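Local coordinates for peptidoglycan-recognition protein-SD (Drosophila melanogaster, PDB 2RKQ) that recognises bacterial peptidoglycan in innate immunity and activates the Toll pathway in response to Gram-positive bacteria, at residues A[44-47]-A[48-52]. Numbering follows the deposited sequence. Where two conformers were deposited one is given.
Unlike the reference sequence in segment 48-52: Arg50 (reference Gln).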
# COMPACT_ATOMS: atom_id res chain seq x y z
N THR A 44 -2.33 -17.66 -4.44
CA THR A 44 -3.47 -16.86 -4.04
C THR A 44 -3.13 -15.38 -3.91
O THR A 44 -3.96 -14.53 -4.26
CB THR A 44 -4.10 -17.35 -2.77
OG1 THR A 44 -3.16 -17.25 -1.71
CG2 THR A 44 -4.55 -18.79 -2.90
N CYS A 45 -1.94 -15.05 -3.43
CA CYS A 45 -1.60 -13.62 -3.35
C CYS A 45 -1.54 -12.96 -4.72
O CYS A 45 -2.00 -11.81 -4.89
CB CYS A 45 -0.30 -13.39 -2.58
SG CYS A 45 -0.47 -13.75 -0.83
N SER A 46 -1.00 -13.67 -5.70
CA SER A 46 -0.95 -13.13 -7.05
C SER A 46 -2.37 -12.98 -7.60
O SER A 46 -2.69 -11.97 -8.25
CB SER A 46 -0.07 -14.02 -7.92
OG SER A 46 -0.03 -13.55 -9.25
N GLN A 47 -3.23 -13.95 -7.31
CA GLN A 47 -4.59 -13.88 -7.81
C GLN A 47 -5.36 -12.76 -7.11
O GLN A 47 -6.14 -12.04 -7.75
CB GLN A 47 -5.32 -15.20 -7.64
CG GLN A 47 -6.69 -15.23 -8.37
CD GLN A 47 -6.59 -14.85 -9.86
OE1 GLN A 47 -7.19 -13.87 -10.32
NE2 GLN A 47 -5.81 -15.62 -10.62
N HIS A 48 -5.13 -12.59 -5.81
CA HIS A 48 -5.76 -11.49 -5.09
C HIS A 48 -5.32 -10.15 -5.66
O HIS A 48 -6.11 -9.22 -5.75
CB HIS A 48 -5.43 -11.56 -3.60
CG HIS A 48 -6.26 -12.56 -2.85
ND1 HIS A 48 -6.75 -12.33 -1.58
CD2 HIS A 48 -6.70 -13.79 -3.20
CE1 HIS A 48 -7.45 -13.37 -1.18
NE2 HIS A 48 -7.43 -14.27 -2.15
N MET A 49 -4.06 -10.07 -6.08
CA MET A 49 -3.57 -8.84 -6.72
C MET A 49 -4.36 -8.53 -7.99
O MET A 49 -4.82 -7.40 -8.18
CB MET A 49 -2.08 -8.95 -7.05
CG MET A 49 -1.14 -8.79 -5.85
SD MET A 49 -1.22 -7.11 -5.20
CE MET A 49 -0.66 -6.19 -6.61
N ARG A 50 -4.51 -9.52 -8.86
CA ARG A 50 -5.26 -9.29 -10.09
C ARG A 50 -6.73 -8.99 -9.80
O ARG A 50 -7.32 -8.12 -10.43
CB ARG A 50 -5.12 -10.47 -11.04
CG ARG A 50 -3.72 -10.56 -11.62
CD ARG A 50 -3.62 -11.67 -12.63
NE ARG A 50 -3.77 -12.99 -12.02
CZ ARG A 50 -2.81 -13.65 -11.40
NH1 ARG A 50 -1.60 -13.13 -11.28
NH2 ARG A 50 -3.05 -14.84 -10.88
N ASN A 51 -7.31 -9.68 -8.82
CA ASN A 51 -8.71 -9.46 -8.50
C ASN A 51 -8.93 -8.07 -7.94
O ASN A 51 -9.91 -7.41 -8.28
CB ASN A 51 -9.23 -10.53 -7.54
CG ASN A 51 -9.30 -11.90 -8.18
OD1 ASN A 51 -9.18 -12.03 -9.39
ND2 ASN A 51 -9.49 -12.92 -7.36
N LEU A 52 -8.01 -7.60 -7.11
CA LEU A 52 -8.11 -6.25 -6.58
C LEU A 52 -7.94 -5.22 -7.69
O LEU A 52 -8.72 -4.26 -7.76
CB LEU A 52 -7.09 -5.98 -5.48
CG LEU A 52 -7.26 -4.61 -4.82
CD1 LEU A 52 -8.65 -4.43 -4.19
CD2 LEU A 52 -6.16 -4.40 -3.80
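Thr44 O accepts the backbone N-H of His48 at 2.7 Å, and the same i to i+4 pattern of an alpha-helix runs on through Cys45 to Met49, Ser46 to Arg50 and Gln47 to Asn51. Residues 44-47 and 48-52 are thus successive turns of helix 42-58 in the PGRP (amidase 2) domain, where the Cys39-Cys45 disulfide ties the preceding loop to the first turn. The His48 ring lies close to the carbonyl that its own N-H uses, CD2 standing 3.0 Å from Thr44 O.

On another flank, Arg50 reaches back one turn. A bend at chi3 (-67°) folds its chain over, bringing the guanidinium across Ser46 O, which sits 3.4 Å above the guanidinium plane. In the Ser46 conformer given here, Arg50 NH1 donates to Ser46 OG at 2.6 Å, a bent, out-of-plane bond of 136°; the second deposited conformer leaves this link less certain. The Gln47 amide meets the guanidinium edge near NH2, the two planes 77° apart, while its other terminal atom approaches the Asn51 amide obliquely; which amide atom is nitrogen is doubtful for both. With an alanine at Gln47 the amide beside Arg50 and Asn51 would be gone, and the guanidinium would probably be freer to swing on its NH2 side.

Met49 CG lies 3.3 Å from the backbone O of Cys45, and each side chain separately touches Tyr78 of strand 77-79. Cys45 and Met49 are buried there, whereas Ser46, Gln47 and Arg50 remain partly exposed, and Arg50 NH1 ties the helix to Trp10 by a hydrogen bond to its O.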